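Local coordinates for Lmo1076 protein (Listeria monocytogenes serovar 1/2a, PDB 5JQC) that is a secreted putative autolysin, probably hydrolysing bonds of the bacterial cell wall, represented here by a part holding three GW domains of the SH3 clan, at residues A[106-111]-A[145-150]; A[111-116]-A[140-145]; A[118-123]-A[166-171]; A[157-162]-A[171-176]. All coordinates share one frame; numbering follows the deposited sequence. Where two conformers were deposited one is given.

All four contacts lie in the middle one of three GW domains. From the N terminus, strand 103-112 supplies the first segments of contacts 1 and 2, which share Lys111 and Ala145 and pair it with strand 144-153. Contact 2 closes the inner loop of 23 residues and contact 1 the wider one around it. Segment 118-123 leaves from within that loop to meet strand 166-172 in contact 3, so contact 3 crosses both. Contact 4 opens only after contacts 1 and 2 have closed; it joins strand 156-163 to the end of strand 166-172 and residues beyond, and crosses contact 3, with which it shares Leu171. Together they tie the five-stranded antiparallel sheet to the loop carrying strand 120-121.

Contact 1: residues A[106-111]-A[145-150]; sequences LNLTGK and AKIIKQ
Two side-chain amides flank this pair of antiparallel strands in the SH3-like sheet of a GW domain: Asn107 lays OD1 3.3 Å from Lys146 CE, while the amide of Gln150, whose NE2 bonds Asn102 O, ends beside Leu106 at the border of the apolar side, OE1 lying 3.7 Å from CD1. Asn107 and Lys146 are exposed, as suits polar groups facing solvent, and the extended lysine chain passes the amide with its methylene rather than its charge. On the apolar side Leu106 and Ile147 run side by side, CD1 against CG2 at 3.6 Å, and Leu108 CB packs on Ile147 CB. Ile147 puts CG2 anti to its backbone N and so toward Leu106, while its CD1 lies alongside the backbone of Gly110. Reciprocal backbone bonds pair Leu108 with Ile147 and Gly110 with Ala145. Beyond them the ladder loses its regular course, for Ile148 is not extended (psi -12°) and both Ile148 and Lys149 bond to Gln160 of the next strand. There a single hydrogen bond remains: Leu106 N donates to Ile148 O at 2.8 Å, nearly straight at 171°, yet from 68° above the carbonyl plane.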
loop_
_atom_site.group_PDB
_atom_site.type_symbol
_atom_site.label_atom_id
_atom_site.label_comp_id
_atom_site.label_asym_id
_atom_site.label_seq_id
_atom_site.Cartn_x
_atom_site.Cartn_y
_atom_site.Cartn_z
ATOM N N LEU A 106 -7.329 -3.918 -0.958
ATOM C CA LEU A 106 -7.014 -5.123 -0.207
ATOM C C LEU A 106 -7.999 -5.278 0.933
ATOM O O LEU A 106 -8.672 -4.324 1.333
ATOM C CB LEU A 106 -5.592 -5.074 0.371
ATOM C CG LEU A 106 -4.445 -5.068 -0.628
ATOM C CD1 LEU A 106 -3.115 -4.931 0.103
ATOM C CD2 LEU A 106 -4.494 -6.342 -1.445
ATOM N N ASN A 107 -8.039 -6.495 1.495
ATOM C CA ASN A 107 -8.825 -6.761 2.698
ATOM C C ASN A 107 -8.055 -7.748 3.580
ATOM O O ASN A 107 -8.403 -8.920 3.722
ATOM C CB ASN A 107 -10.220 -7.301 2.357
ATOM C CG ASN A 107 -11.030 -7.633 3.597
ATOM O OD1 ASN A 107 -10.936 -6.933 4.610
ATOM N ND2 ASN A 107 -11.812 -8.717 3.536
ATOM N N LEU A 108 -6.994 -7.269 4.215
ATOM C CA LEU A 108 -6.146 -8.108 5.041
ATOM C C LEU A 108 -6.154 -7.579 6.461
ATOM O O LEU A 108 -6.525 -6.429 6.714
ATOM C CB LEU A 108 -4.703 -8.129 4.514
ATOM C CG LEU A 108 -4.599 -8.371 3.012
ATOM C CD1 LEU A 108 -3.151 -8.259 2.537
ATOM C CD2 LEU A 108 -5.181 -9.734 2.710
ATOM N N THR A 109 -5.727 -8.427 7.392
ATOM C CA THR A 109 -5.410 -7.965 8.730
ATOM C C THR A 109 -4.051 -8.505 9.137
ATOM O O THR A 109 -3.590 -9.539 8.636
ATOM C CB THR A 109 -6.469 -8.381 9.764
ATOM O OG1 THR A 109 -6.279 -9.754 10.140
ATOM C CG2 THR A 109 -7.864 -8.204 9.195
ATOM N N GLY A 110 -3.416 -7.796 10.058
ATOM C CA GLY A 110 -2.124 -8.231 10.542
ATOM C C GLY A 110 -1.724 -7.412 11.742
ATOM O O GLY A 110 -2.487 -6.580 12.242
ATOM N N LYS A 111 -0.508 -7.666 12.208
ATOM C CA LYS A 111 0.064 -6.963 13.347
ATOM C C LYS A 111 1.229 -6.115 12.849
ATOM O O LYS A 111 2.049 -6.590 12.057
ATOM C CB LYS A 111 0.530 -7.948 14.422
ATOM C CG LYS A 111 1.289 -7.297 15.576
ATOM C CD LYS A 111 1.434 -8.220 16.783
ATOM C CE LYS A 111 0.067 -8.583 17.361
ATOM N NZ LYS A 111 0.196 -9.392 18.615
ATOM N N ALA A 145 -3.994 -4.257 12.842
ATOM C CA ALA A 145 -4.349 -3.302 11.809
ATOM C C ALA A 145 -5.067 -4.018 10.682
ATOM O O ALA A 145 -4.868 -5.218 10.455
ATOM C CB ALA A 145 -3.106 -2.572 11.286
ATOM N N LYS A 146 -5.920 -3.273 9.992
ATOM C CA LYS A 146 -6.587 -3.751 8.794
ATOM C C LYS A 146 -5.914 -3.109 7.586
ATOM O O LYS A 146 -5.785 -1.882 7.518
ATOM C CB LYS A 146 -8.080 -3.428 8.834
ATOM C CG LYS A 146 -8.846 -4.067 7.701
ATOM C CD LYS A 146 -10.317 -3.678 7.711
ATOM C CE LYS A 146 -11.028 -4.269 6.510
ATOM N NZ LYS A 146 -12.374 -3.669 6.310
ATOM N N ILE A 147 -5.479 -3.938 6.648
ATOM C CA ILE A 147 -4.797 -3.484 5.444
ATOM C C ILE A 147 -5.833 -3.371 4.332
ATOM O O ILE A 147 -6.470 -4.365 3.964
ATOM C CB ILE A 147 -3.672 -4.456 5.071
ATOM C CG1 ILE A 147 -2.523 -4.341 6.088
ATOM C CG2 ILE A 147 -3.237 -4.227 3.635
ATOM C CD1 ILE A 147 -1.850 -5.672 6.431
ATOM N N ILE A 148 -6.017 -2.162 3.800
ATOM C CA ILE A 148 -7.121 -1.886 2.880
ATOM C C ILE A 148 -6.668 -1.534 1.462
ATOM O O ILE A 148 -7.511 -1.513 0.546
ATOM C CB ILE A 148 -8.027 -0.766 3.427
ATOM C CG1 ILE A 148 -7.273 0.561 3.391
ATOM C CG2 ILE A 148 -8.472 -1.101 4.846
ATOM C CD1 ILE A 148 -7.971 1.684 4.107
ATOM N N LYS A 149 -5.382 -1.268 1.240
ATOM C CA LYS A 149 -4.930 -0.886 -0.090
ATOM C C LYS A 149 -3.423 -1.075 -0.157
ATOM O O LYS A 149 -2.733 -0.962 0.859
ATOM C CB LYS A 149 -5.302 0.567 -0.387
ATOM C CG LYS A 149 -5.500 0.898 -1.837
ATOM C CD LYS A 149 -5.619 2.409 -1.978
ATOM C CE LYS A 149 -6.253 2.800 -3.297
ATOM N NZ LYS A 149 -6.663 4.232 -3.271
ATOM N N GLN A 150 -2.915 -1.342 -1.361
ATOM C CA GLN A 150 -1.474 -1.378 -1.577
ATOM C C GLN A 150 -1.108 -0.531 -2.783
ATOM O O GLN A 150 -1.948 -0.218 -3.632
ATOM C CB GLN A 150 -0.944 -2.799 -1.780
ATOM C CG GLN A 150 -1.395 -3.480 -3.043
ATOM C CD GLN A 150 -0.605 -4.735 -3.316
ATOM O OE1 GLN A 150 -0.417 -5.547 -2.426
ATOM N NE2 GLN A 150 -0.106 -4.885 -4.545
#

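Contact 2: residues A[111-116]-A[140-145]; sequences KITAGS and YQNKDA
Ile112 fills the tight inner part of this contact, set against a type II turn that runs from Tyr140 to Lys143. Its CB rests 3.4 Å from Tyr140 O, and CD1 reaches on to Tyr140 CB at 3.7 Å and to the methyl of Ala145. With CG1 anti to the carbonyl carbon (chi1 -64°), the branched side chain turns this end inward, where Phe161, Leu171 and Phe176 continue the core; a beta-branched aliphatic residue suits such a place. The backbone follows the same path: Ile112 N donates to Lys143 O at 2.8 Å, almost straight at 172°. Asn142 N returns to Ile112 O, though the modelled length of that bond is doubtful. Asn142 takes a positive phi of 62°, which asparagine tolerates well at the third position of a type II turn. Farther along, Gln141 bends at chi2 so that its amide faces the loop: NE2 donates to Thr113 O at 2.8 Å, from above the carbonyl plane, and OE1 weakly accepts from Gly115 N. Residues 113 to 115 were modelled in two conformers, so both bonds hold for one copy.

The outer side is looser and more exposed. Lys111 lies across Asp144, with CE 3.6 Å from OD1, but NZ is 4.6 Å from that oxygen and forms no salt bridge. NZ instead bonds Ser211 OG and Asp144 OD1 bonds Tyr179 OH. The opposite charges may still attract, but the hydrogen bonds seen go to Tyr179 and to Ser211 of the following GW domain, so the two side chains link this edge to its neighbours.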
loop_
_atom_site.group_PDB
_atom_site.type_symbol
_atom_site.label_atom_id
_atom_site.label_comp_id
_atom_site.label_asym_id
_atom_site.label_seq_id
_atom_site.Cartn_x
_atom_site.Cartn_y
_atom_site.Cartn_z
ATOM N N LYS A 111 -0.508 -7.666 12.208
ATOM C CA LYS A 111 0.064 -6.963 13.347
ATOM C C LYS A 111 1.229 -6.115 12.849
ATOM O O LYS A 111 2.049 -6.590 12.057
ATOM C CB LYS A 111 0.530 -7.948 14.422
ATOM C CG LYS A 111 1.289 -7.297 15.576
ATOM C CD LYS A 111 1.434 -8.220 16.783
ATOM C CE LYS A 111 0.067 -8.583 17.361
ATOM N NZ LYS A 111 0.196 -9.392 18.615
ATOM N N ILE A 112 1.279 -4.856 13.280
ATOM C CA ILE A 112 2.398 -3.987 12.940
ATOM C C ILE A 112 3.575 -4.407 13.805
ATOM O O ILE A 112 3.551 -4.215 15.020
ATOM C CB ILE A 112 2.050 -2.515 13.159
ATOM C CG1 ILE A 112 0.932 -2.102 12.206
ATOM C CG2 ILE A 112 3.303 -1.673 12.981
ATOM C CD1 ILE A 112 0.384 -0.735 12.465
ATOM N N THR A 113 4.597 -4.999 13.195
ATOM C CA THR A 113 5.739 -5.497 13.941
ATOM C C THR A 113 7.011 -4.692 13.723
ATOM O O THR A 113 7.977 -4.885 14.469
ATOM C CB THR A 113 6.005 -6.966 13.594
ATOM O OG1 THR A 113 5.789 -7.176 12.194
ATOM C CG2 THR A 113 5.094 -7.869 14.398
ATOM N N ALA A 114 7.047 -3.796 12.742
ATOM C CA ALA A 114 8.196 -2.916 12.611
ATOM C C ALA A 114 7.744 -1.503 12.286
ATOM O O ALA A 114 8.336 -0.827 11.442
ATOM C CB ALA A 114 9.169 -3.432 11.553
ATOM N N GLY A 115 6.676 -1.036 12.940
ATOM C CA GLY A 115 6.267 0.349 12.762
ATOM C C GLY A 115 7.306 1.357 13.230
ATOM O O GLY A 115 7.364 2.480 12.719
ATOM N N SER A 116 8.144 0.979 14.195
ATOM C CA SER A 116 9.086 1.931 14.761
ATOM C C SER A 116 10.359 2.096 13.932
ATOM O O SER A 116 11.184 2.943 14.273
ATOM C CB SER A 116 9.441 1.532 16.194
ATOM O OG SER A 116 9.867 0.189 16.236
ATOM N N TYR A 140 2.218 2.858 16.684
ATOM C CA TYR A 140 1.343 1.727 16.410
ATOM C C TYR A 140 2.106 0.417 16.458
ATOM O O TYR A 140 1.643 -0.592 15.925
ATOM C CB TYR A 140 0.667 1.900 15.061
ATOM C CG TYR A 140 0.012 3.240 14.885
ATOM C CD1 TYR A 140 0.739 4.328 14.441
ATOM C CD2 TYR A 140 -1.337 3.412 15.147
ATOM C CE1 TYR A 140 0.139 5.556 14.261
ATOM C CE2 TYR A 140 -1.946 4.637 14.968
ATOM C CZ TYR A 140 -1.200 5.709 14.533
ATOM O OH TYR A 140 -1.794 6.943 14.344
ATOM N N GLN A 141 3.274 0.417 17.079
ATOM C CA GLN A 141 4.057 -0.801 17.131
ATOM C C GLN A 141 3.275 -1.891 17.855
ATOM O O GLN A 141 2.598 -1.642 18.857
ATOM C CB GLN A 141 5.406 -0.506 17.793
ATOM C CG GLN A 141 6.348 -1.690 18.002
ATOM C CD GLN A 141 6.734 -2.411 16.729
ATOM O OE1 GLN A 141 6.434 -1.973 15.613
ATOM N NE2 GLN A 141 7.398 -3.550 16.898
ATOM N N ASN A 142 3.310 -3.093 17.292
ATOM C CA ASN A 142 2.666 -4.285 17.844
ATOM C C ASN A 142 1.150 -4.167 17.944
ATOM O O ASN A 142 0.517 -5.015 18.571
ATOM C CB ASN A 142 3.265 -4.658 19.200
ATOM C CG ASN A 142 4.660 -5.235 19.068
ATOM O OD1 ASN A 142 4.939 -6.025 18.165
ATOM N ND2 ASN A 142 5.554 -4.834 19.967
ATOM N N LYS A 143 0.529 -3.180 17.290
ATOM C CA LYS A 143 -0.926 -3.088 17.235
ATOM C C LYS A 143 -1.475 -3.887 16.058
ATOM O O LYS A 143 -0.803 -4.073 15.035
ATOM C CB LYS A 143 -1.405 -1.636 17.107
ATOM C CG LYS A 143 -1.064 -0.738 18.283
ATOM C CD LYS A 143 -2.121 0.356 18.487
ATOM C CE LYS A 143 -1.982 0.998 19.875
ATOM N NZ LYS A 143 -3.114 1.919 20.214
ATOM N N ASP A 144 -2.721 -4.332 16.200
ATOM C CA ASP A 144 -3.425 -4.940 15.081
ATOM C C ASP A 144 -3.903 -3.876 14.111
ATOM O O ASP A 144 -4.193 -2.739 14.491
ATOM C CB ASP A 144 -4.620 -5.759 15.568
ATOM C CG ASP A 144 -4.227 -7.162 15.944
ATOM O OD1 ASP A 144 -3.008 -7.470 15.892
ATOM O OD2 ASP A 144 -5.124 -7.942 16.310
ATOM N N ALA A 145 -3.994 -4.257 12.842
ATOM C CA ALA A 145 -4.349 -3.302 11.809
ATOM C C ALA A 145 -5.067 -4.018 10.682
ATOM O O ALA A 145 -4.868 -5.218 10.455
ATOM C CB ALA A 145 -3.106 -2.572 11.286
#

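Contact 3: residues A[118-123]-A[166-171]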
loop_
_atom_site.group_PDB
_atom_site.type_symbol
_atom_site.label_atom_id
_atom_site.label_comp_id
_atom_site.label_asym_id
_atom_site.label_seq_id
_atom_site.Cartn_x
_atom_site.Cartn_y
_atom_site.Cartn_z
ATOM N N ASN A 118 10.083 2.415 10.371
ATOM C CA ASN A 118 9.562 2.871 9.093
ATOM C C ASN A 118 8.810 4.173 9.300
ATOM O O ASN A 118 8.101 4.340 10.298
ATOM C CB ASN A 118 8.597 1.854 8.452
ATOM C CG ASN A 118 9.316 0.683 7.852
ATOM O OD1 ASN A 118 9.888 0.792 6.754
ATOM N ND2 ASN A 118 9.344 -0.437 8.576
ATOM N N GLY A 119 8.936 5.075 8.336
ATOM C CA GLY A 119 8.163 6.295 8.366
ATOM C C GLY A 119 6.698 6.045 8.082
ATOM O O GLY A 119 6.286 4.984 7.613
ATOM N N LEU A 120 5.888 7.053 8.360
ATOM C CA LEU A 120 4.444 6.920 8.291
ATOM C C LEU A 120 3.914 8.009 7.377
ATOM O O LEU A 120 4.094 9.195 7.662
ATOM C CB LEU A 120 3.825 7.014 9.688
ATOM C CG LEU A 120 2.297 7.105 9.742
ATOM C CD1 LEU A 120 1.628 5.981 8.946
ATOM C CD2 LEU A 120 1.837 7.062 11.187
ATOM N N TRP A 121 3.229 7.612 6.306
ATOM C CA TRP A 121 2.978 8.513 5.196
ATOM C C TRP A 121 1.491 8.658 4.947
ATOM O O TRP A 121 0.708 7.750 5.246
ATOM C CB TRP A 121 3.654 8.015 3.915
ATOM C CG TRP A 121 5.148 7.911 4.026
ATOM C CD1 TRP A 121 5.868 6.850 4.505
ATOM C CD2 TRP A 121 6.107 8.903 3.639
ATOM N NE1 TRP A 121 7.213 7.126 4.445
ATOM C CE2 TRP A 121 7.387 8.378 3.915
ATOM C CE3 TRP A 121 6.009 10.185 3.095
ATOM C CZ2 TRP A 121 8.558 9.092 3.655
ATOM C CZ3 TRP A 121 7.168 10.888 2.842
ATOM C CH2 TRP A 121 8.426 10.340 3.121
ATOM N N SER A 122 1.115 9.799 4.353
ATOM C CA SER A 122 -0.275 10.040 3.963
ATOM C C SER A 122 -0.600 9.536 2.564
ATOM O O SER A 122 -1.779 9.364 2.232
ATOM C CB SER A 122 -0.603 11.534 4.044
ATOM O OG SER A 122 0.100 12.267 3.057
ATOM N N GLU A 123 0.409 9.317 1.727
ATOM C CA GLU A 123 0.239 8.605 0.469
ATOM C C GLU A 123 1.472 7.742 0.268
ATOM O O GLU A 123 2.458 7.861 1.001
ATOM C CB GLU A 123 0.064 9.557 -0.725
ATOM C CG GLU A 123 -0.969 10.641 -0.534
ATOM C CD GLU A 123 -2.366 10.142 -0.758
ATOM O OE1 GLU A 123 -2.516 9.006 -1.271
ATOM O OE2 GLU A 123 -3.310 10.890 -0.430
ATOM N N LYS A 166 -9.993 3.470 12.223
ATOM C CA LYS A 166 -9.571 4.721 11.598
ATOM C C LYS A 166 -8.381 4.477 10.661
ATOM O O LYS A 166 -7.365 3.897 11.071
ATOM C CB LYS A 166 -9.203 5.761 12.670
ATOM C CG LYS A 166 -10.364 6.637 13.171
ATOM C CD LYS A 166 -11.366 5.850 14.024
ATOM C CE LYS A 166 -12.571 6.694 14.481
ATOM N NZ LYS A 166 -13.629 5.850 15.126
ATOM N N THR A 167 -8.508 4.935 9.412
ATOM C CA THR A 167 -7.403 4.884 8.450
ATOM C C THR A 167 -6.241 5.759 8.916
ATOM O O THR A 167 -6.387 6.977 9.056
ATOM C CB THR A 167 -7.864 5.341 7.069
ATOM O OG1 THR A 167 -8.932 4.512 6.615
ATOM C CG2 THR A 167 -6.690 5.276 6.062
ATOM N N ILE A 168 -5.084 5.150 9.140
ATOM C CA ILE A 168 -3.939 5.878 9.684
ATOM C C ILE A 168 -3.080 6.486 8.584
ATOM O O ILE A 168 -2.611 7.621 8.698
ATOM C CB ILE A 168 -3.111 4.945 10.578
ATOM C CG1 ILE A 168 -4.002 4.372 11.679
ATOM C CG2 ILE A 168 -1.951 5.697 11.178
ATOM C CD1 ILE A 168 -4.568 5.434 12.606
ATOM N N GLY A 169 -2.840 5.740 7.521
ATOM C CA GLY A 169 -1.892 6.196 6.517
ATOM C C GLY A 169 -1.296 5.010 5.781
ATOM O O GLY A 169 -1.945 3.974 5.621
ATOM N N TRP A 170 -0.058 5.194 5.343
ATOM C CA TRP A 170 0.645 4.217 4.536
ATOM C C TRP A 170 1.946 3.823 5.212
ATOM O O TRP A 170 2.690 4.673 5.729
ATOM C CB TRP A 170 0.931 4.766 3.137
ATOM C CG TRP A 170 -0.303 4.997 2.285
ATOM C CD1 TRP A 170 -1.170 6.061 2.351
ATOM C CD2 TRP A 170 -0.771 4.174 1.208
ATOM N NE1 TRP A 170 -2.142 5.945 1.391
ATOM C CE2 TRP A 170 -1.926 4.792 0.680
ATOM C CE3 TRP A 170 -0.332 2.971 0.645
ATOM C CZ2 TRP A 170 -2.639 4.250 -0.382
ATOM C CZ3 TRP A 170 -1.050 2.432 -0.403
ATOM C CH2 TRP A 170 -2.183 3.074 -0.910
ATOM N N LEU A 171 2.228 2.531 5.186
ATOM C CA LEU A 171 3.379 1.993 5.883
ATOM C C LEU A 171 3.950 0.869 5.040
ATOM O O LEU A 171 3.203 0.135 4.390
ATOM C CB LEU A 171 2.965 1.500 7.282
ATOM C CG LEU A 171 4.038 0.921 8.199
ATOM C CD1 LEU A 171 5.065 1.974 8.505
ATOM C CD2 LEU A 171 3.415 0.378 9.489
#
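Trp121 O accepts the backbone N-H of Trp170 at 2.7 Å, and Trp121 N donates back to Trp170 O at 3.0 Å, making one antiparallel bridge between the two tryptophans. Gly169 and Trp170 form the Gly-Trp dipeptide after which the GW domain is named. Glycine suits the first place for two reasons: its backbone angles (phi 154°, psi -150°) are hardly open to other residues, and its bare CA lies 3.3 Å from Trp121 O. The Trp170 ring, with CG anti to the carbonyl carbon, turns toward the chain after the bridge. Over one face, toward the rim, lies Glu123 C, 3.7 Å above the ring plane, whereas Trp121 O lies at the edge. Ser122 O approaches CD1 of Trp170 obliquely, at 3.4 Å. The broad indole thus packs against the backbone of residues 122 and 123.

Leucines of both segments add apolar packing: Leu171 sets CD1 3.5 Å from Asn118 CB and also close to Gly119 O, and Leu120 CD2 touches Ile168 CG2. Strand 120-121 pairs along its other side with strand 132-134, while strand 166-172 is at the edge of the five-stranded sheet, where the single bridge adds strand 120-121; the Trp170 ring also packs on Gln160 of strand 156-163 and Lys149 of strand 144-153.

Contact 4: residues A[157-162]-A[171-176]. With SO4 (sulfate ion), chain E.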
loop_
_atom_site.group_PDB
_atom_site.type_symbol
_atom_site.label_atom_id
_atom_site.label_comp_id
_atom_site.label_asym_id
_atom_site.label_seq_id
_atom_site.Cartn_x
_atom_site.Cartn_y
_atom_site.Cartn_z
ATOM N N THR A 157 6.685 -2.017 -1.563
ATOM C CA THR A 157 5.237 -2.073 -1.410
ATOM C C THR A 157 4.830 -1.375 -0.118
ATOM O O THR A 157 5.447 -1.586 0.934
ATOM C CB THR A 157 4.759 -3.524 -1.399
ATOM O OG1 THR A 157 5.317 -4.209 -2.524
ATOM C CG2 THR A 157 3.252 -3.596 -1.479
ATOM N N TYR A 158 3.804 -0.540 -0.212
ATOM C CA TYR A 158 3.286 0.242 0.897
ATOM C C TYR A 158 1.825 -0.111 1.121
ATOM O O TYR A 158 1.021 -0.055 0.184
ATOM C CB TYR A 158 3.413 1.728 0.607
ATOM C CG TYR A 158 4.855 2.165 0.550
ATOM C CD1 TYR A 158 5.549 2.441 1.715
ATOM C CD2 TYR A 158 5.533 2.267 -0.663
ATOM C CE1 TYR A 158 6.863 2.819 1.697
ATOM C CE2 TYR A 158 6.873 2.656 -0.697
ATOM C CZ TYR A 158 7.525 2.929 0.494
ATOM O OH TYR A 158 8.846 3.308 0.496
ATOM N N TYR A 159 1.479 -0.454 2.355
ATOM C CA TYR A 159 0.098 -0.776 2.718
ATOM C C TYR A 159 -0.575 0.438 3.324
ATOM O O TYR A 159 -0.006 1.084 4.210
ATOM C CB TYR A 159 0.041 -1.897 3.742
ATOM C CG TYR A 159 0.307 -3.245 3.194
ATOM C CD1 TYR A 159 0.156 -3.511 1.845
ATOM C CD2 TYR A 159 0.703 -4.266 4.034
ATOM C CE1 TYR A 159 0.406 -4.774 1.350
ATOM C CE2 TYR A 159 0.951 -5.524 3.562
ATOM C CZ TYR A 159 0.796 -5.782 2.220
ATOM O OH TYR A 159 1.049 -7.053 1.751
ATOM N N GLN A 160 -1.792 0.719 2.886
ATOM C CA GLN A 160 -2.657 1.637 3.610
ATOM C C GLN A 160 -3.412 0.836 4.662
ATOM O O GLN A 160 -3.911 -0.255 4.373
ATOM C CB GLN A 160 -3.623 2.337 2.655
ATOM C CG GLN A 160 -4.342 3.494 3.308
ATOM C CD GLN A 160 -5.353 4.135 2.409
ATOM O OE1 GLN A 160 -5.974 3.468 1.586
ATOM N NE2 GLN A 160 -5.523 5.445 2.547
ATOM N N PHE A 161 -3.484 1.357 5.882
ATOM C CA PHE A 161 -3.920 0.532 7.002
ATOM C C PHE A 161 -4.736 1.334 8.011
ATOM O O PHE A 161 -4.612 2.557 8.125
ATOM C CB PHE A 161 -2.730 -0.107 7.728
ATOM C CG PHE A 161 -1.922 0.881 8.534
ATOM C CD1 PHE A 161 -1.035 1.736 7.915
ATOM C CD2 PHE A 161 -2.075 0.970 9.900
ATOM C CE1 PHE A 161 -0.324 2.652 8.643
ATOM C CE2 PHE A 161 -1.368 1.877 10.627
ATOM C CZ PHE A 161 -0.486 2.719 10.001
ATOM N N GLN A 162 -5.546 0.603 8.777
ATOM C CA GLN A 162 -6.407 1.166 9.810
ATOM C C GLN A 162 -6.087 0.531 11.155
ATOM O O GLN A 162 -5.791 -0.669 11.231
ATOM C CB GLN A 162 -7.879 0.937 9.486
ATOM C CG GLN A 162 -8.264 1.389 8.097
ATOM C CD GLN A 162 -9.736 1.144 7.805
ATOM O OE1 GLN A 162 -10.232 0.020 7.928
ATOM N NE2 GLN A 162 -10.442 2.196 7.407
ATOM N N LEU A 171 2.228 2.531 5.186
ATOM C CA LEU A 171 3.379 1.993 5.883
ATOM C C LEU A 171 3.950 0.869 5.040
ATOM O O LEU A 171 3.203 0.135 4.390
ATOM C CB LEU A 171 2.965 1.500 7.282
ATOM C CG LEU A 171 4.038 0.921 8.199
ATOM C CD1 LEU A 171 5.065 1.974 8.505
ATOM C CD2 LEU A 171 3.415 0.378 9.489
ATOM N N ASP A 172 5.269 0.750 5.025
ATOM C CA ASP A 172 5.888 -0.282 4.207
ATOM C C ASP A 172 5.371 -1.657 4.628
ATOM O O ASP A 172 5.295 -1.976 5.814
ATOM C CB ASP A 172 7.410 -0.194 4.327
ATOM C CG ASP A 172 8.150 -1.062 3.306
ATOM O OD1 ASP A 172 8.049 -2.309 3.392
ATOM O OD2 ASP A 172 8.899 -0.496 2.465
ATOM N N ALA A 173 4.967 -2.454 3.639
ATOM C CA ALA A 173 4.423 -3.785 3.899
ATOM C C ALA A 173 5.351 -4.659 4.738
ATOM O O ALA A 173 4.873 -5.589 5.400
ATOM C CB ALA A 173 4.134 -4.471 2.569
ATOM N N ARG A 174 6.663 -4.404 4.696
ATOM C CA ARG A 174 7.616 -5.147 5.519
ATOM C C ARG A 174 7.442 -4.884 7.006
ATOM O O ARG A 174 7.978 -5.652 7.822
ATOM C CB ARG A 174 9.046 -4.807 5.120
ATOM C CG ARG A 174 9.476 -5.388 3.813
ATOM C CD ARG A 174 10.822 -4.796 3.405
ATOM N NE ARG A 174 10.693 -3.384 3.046
ATOM C CZ ARG A 174 11.704 -2.630 2.616
ATOM N NH1 ARG A 174 12.920 -3.158 2.519
ATOM N NH2 ARG A 174 11.507 -1.350 2.302
ATOM N N ALA A 175 6.699 -3.833 7.370
ATOM C CA ALA A 175 6.401 -3.516 8.759
ATOM C C ALA A 175 5.278 -4.365 9.347
ATOM O O ALA A 175 5.106 -4.363 10.571
ATOM C CB ALA A 175 6.026 -2.035 8.880
ATOM N N PHE A 176 4.501 -5.073 8.520
ATOM C CA PHE A 176 3.348 -5.839 8.972
ATOM C C PHE A 176 3.642 -7.333 9.005
ATOM O O PHE A 176 4.344 -7.867 8.141
ATOM C CB PHE A 176 2.145 -5.649 8.063
ATOM C CG PHE A 176 1.681 -4.245 7.932
ATOM C CD1 PHE A 176 2.376 -3.348 7.144
ATOM C CD2 PHE A 176 0.491 -3.843 8.523
ATOM C CE1 PHE A 176 1.920 -2.058 6.977
ATOM C CE2 PHE A 176 0.022 -2.554 8.360
ATOM C CZ PHE A 176 0.738 -1.658 7.588
HETATM S S SO4 E . 14.946 -0.131 1.703
HETATM O O1 SO4 E . 13.848 -0.410 0.793
HETATM O O2 SO4 E . 14.441 0.557 2.902
HETATM O O3 SO4 E . 15.562 -1.403 2.141
HETATM O O4 SO4 E . 15.961 0.708 1.055
HETATM O O HOH W 1 8.233 -3.286 0.663
HETATM O O HOH W 2 10.150 1.613 2.660
#
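The beta hairpin of strands 156-163 and 166-172 runs here into a short 3-10 turn, and Tyr159 meets Leu171 in a hydrogen-bonded pair: Tyr159 N donates to Leu171 O at 2.7 Å and Leu171 N answers to Tyr159 O. One step on, Ala173 N reaches Thr157 O at 2.9 Å as the second strand ends. The small methyl of Ala173 sits over one face of the Tyr159 ring, CB 3.6 Å from the ring centroid and 15° off its normal, a CH-pi contact. The same ring directs an edge at the face of Phe176, their planes 64° apart. Phe176 in turn offers an edge to the face of Phe161, offset and with centroids 5.5 Å apart. This aromatic cluster belongs to the core of the SH3-like GW domain, where Ile112 of strand 103-112 and Ile147 of strand 144-153 also touch Phe176.

On the other side of the sheet, Asp172 and Tyr158 lie across the strands from each other, and the turn is polar. Asp172 OD1 accepts Arg174 N at 2.8 Å through its anti lone pair, closing an Asx turn, and also takes Arg174 NE. Arg174 NH2 completes a side-on salt bridge to Asp172 OD2 at 2.7 Å, which fixes the guanidinium. Its outer edge holds a sulfate, probably from the crystallisation liquor, with NH2 2.9 Å from O1. A water links Thr157 N to Asp172 OD1.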